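Local coordinates for protein Kiaa0380 (Homo sapiens, PDB 1HTJ) that probably links heterotrimeric G protein signalling to Rho GTPases, as a guanine nucleotide exchange factor that carries an RGS-like domain, at residues E134-H137 / D138-K142. The protein carries 3 engineered substitutions. Residues are numbered along the deposited sequence; the frame is centred on the assembly and turned at random.
Sequences EQIH and DYRTK
His137 and Thr141, one turn apart on the amphipathic helix 118-144 of the all-helical RGS-like domain, illustrate how a helix can bond a side-chain hydroxyl back to its own backbone on the outer side while packing inward on the other. Four successive i to i+4 backbone bonds join the turns, running from Asp138 N to Glu134 O at 2.9 Å through to Thr141 N and His137 O.

The inner side is the tight one. Ile136 packs on Phe47 and Tyr139 on Val46 of helix 41-54, and the Tyr139 ring also meets Phe31 edge-to-face. The polar ends buried here are satisfied: Gln135 NE2 donates to the Asp56 carbonyl, and Tyr139 OH is hydrogen-bonded to Glu153. At the boundary, with CG beside its backbone N and chi2 at 127°, Arg140 brings CD to 3.5 Å from Ile136 CG2, the aliphatic part of a partly exposed side chain covering a buried one.

Toward solvent the contacts are looser. The carboxylates of Glu134 and Asp138, turned nearly perpendicular (84°), keep OE2 and OD2 3.9 Å apart; two like charges so close would be expected to disfavour each other's ionised form.

With OG1 beside its own backbone N (chi1 -67°), Thr141 gives His137 O a second donor from above the carbonyl plane, at 3.2 Å, and the same OG1 lies over one face of the imidazole, 3.6 Å from His137 CE1.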
loop_
_atom_site.group_PDB
_atom_site.type_symbol
_atom_site.label_atom_id
_atom_site.label_comp_id
_atom_site.label_asym_id
_atom_site.label_seq_id
_atom_site.Cartn_x
_atom_site.Cartn_y
_atom_site.Cartn_z
ATOM N N GLU A 134 -7.335 4.512 -10.967
ATOM C CA GLU A 134 -6.661 5.041 -12.134
ATOM C C GLU A 134 -5.284 4.369 -12.278
ATOM O O GLU A 134 -4.902 3.952 -13.373
ATOM C CB GLU A 134 -6.504 6.542 -11.971
ATOM C CG GLU A 134 -6.173 7.267 -13.240
ATOM C CD GLU A 134 -5.483 8.579 -12.959
ATOM O OE1 GLU A 134 -6.015 9.367 -12.131
ATOM O OE2 GLU A 134 -4.406 8.813 -13.565
ATOM N N GLN A 135 -4.547 4.260 -11.171
ATOM C CA GLN A 135 -3.245 3.608 -11.189
ATOM C C GLN A 135 -3.415 2.138 -11.577
ATOM O O GLN A 135 -2.579 1.572 -12.282
ATOM C CB GLN A 135 -2.570 3.717 -9.817
ATOM C CG GLN A 135 -2.266 5.169 -9.382
ATOM C CD GLN A 135 -1.525 5.244 -8.061
ATOM O OE1 GLN A 135 -1.525 4.285 -7.288
ATOM N NE2 GLN A 135 -0.904 6.388 -7.784
ATOM N N ILE A 136 -4.495 1.518 -11.111
ATOM C CA ILE A 136 -4.756 0.129 -11.460
ATOM C C ILE A 136 -4.920 0.022 -12.986
ATOM O O ILE A 136 -4.398 -0.897 -13.612
ATOM C CB ILE A 136 -6.014 -0.411 -10.728
ATOM C CG1 ILE A 136 -5.595 -0.957 -9.360
ATOM C CG2 ILE A 136 -6.703 -1.500 -11.566
ATOM C CD1 ILE A 136 -6.735 -1.435 -8.483
ATOM N N HIS A 137 -5.621 0.983 -13.575
ATOM C CA HIS A 137 -5.817 1.007 -15.020
ATOM C C HIS A 137 -4.452 1.164 -15.709
ATOM O O HIS A 137 -4.121 0.458 -16.670
ATOM C CB HIS A 137 -6.736 2.186 -15.405
ATOM C CG HIS A 137 -6.563 2.650 -16.822
ATOM N ND1 HIS A 137 -6.990 1.911 -17.909
ATOM C CD2 HIS A 137 -5.927 3.736 -17.330
ATOM C CE1 HIS A 137 -6.617 2.518 -19.024
ATOM N NE2 HIS A 137 -5.971 3.626 -18.701
ATOM N N ASP A 138 -3.663 2.103 -15.205
ATOM C CA ASP A 138 -2.355 2.362 -15.766
ATOM C C ASP A 138 -1.482 1.127 -15.781
ATOM O O ASP A 138 -0.813 0.852 -16.773
ATOM C CB ASP A 138 -1.666 3.471 -14.993
ATOM C CG ASP A 138 -2.333 4.786 -15.195
ATOM O OD1 ASP A 138 -2.760 5.053 -16.345
ATOM O OD2 ASP A 138 -2.424 5.557 -14.218
ATOM N N TYR A 139 -1.488 0.379 -14.683
ATOM C CA TYR A 139 -0.673 -0.814 -14.639
ATOM C C TYR A 139 -1.169 -1.868 -15.623
ATOM O O TYR A 139 -0.360 -2.560 -16.240
ATOM C CB TYR A 139 -0.599 -1.423 -13.238
ATOM C CG TYR A 139 0.375 -2.579 -13.235
ATOM C CD1 TYR A 139 1.695 -2.385 -13.647
ATOM C CD2 TYR A 139 -0.046 -3.888 -12.960
ATOM C CE1 TYR A 139 2.571 -3.450 -13.807
ATOM C CE2 TYR A 139 0.831 -4.976 -13.118
ATOM C CZ TYR A 139 2.136 -4.739 -13.552
ATOM O OH TYR A 139 2.991 -5.787 -13.802
ATOM N N ARG A 140 -2.486 -1.995 -15.774
ATOM C CA ARG A 140 -3.023 -2.979 -16.715
ATOM C C ARG A 140 -2.583 -2.610 -18.126
ATOM O O ARG A 140 -2.367 -3.473 -18.963
ATOM C CB ARG A 140 -4.552 -3.054 -16.623
ATOM C CG ARG A 140 -5.041 -3.939 -15.451
ATOM C CD ARG A 140 -6.043 -3.220 -14.536
ATOM N NE ARG A 140 -7.397 -3.193 -15.086
ATOM C CZ ARG A 140 -8.102 -4.293 -15.344
ATOM N NH1 ARG A 140 -7.565 -5.488 -15.095
ATOM N NH2 ARG A 140 -9.333 -4.210 -15.854
ATOM N N THR A 141 -2.442 -1.319 -18.384
ATOM C CA THR A 141 -1.991 -0.868 -19.685
ATOM C C THR A 141 -0.563 -1.380 -19.888
ATOM O O THR A 141 -0.231 -1.865 -20.963
ATOM C CB THR A 141 -2.025 0.674 -19.775
ATOM O OG1 THR A 141 -3.386 1.119 -19.720
ATOM C CG2 THR A 141 -1.369 1.157 -21.064
ATOM N N LYS A 142 0.273 -1.276 -18.852
ATOM C CA LYS A 142 1.663 -1.762 -18.919
ATOM C C LYS A 142 1.670 -3.257 -19.255
ATOM O O LYS A 142 2.521 -3.727 -20.015
ATOM C CB LYS A 142 2.389 -1.555 -17.580
ATOM C CG LYS A 142 2.576 -0.103 -17.178
ATOM C CD LYS A 142 3.715 0.513 -17.941
ATOM C CE LYS A 142 3.795 2.015 -17.747
ATOM N NZ LYS A 142 5.038 2.544 -18.422
#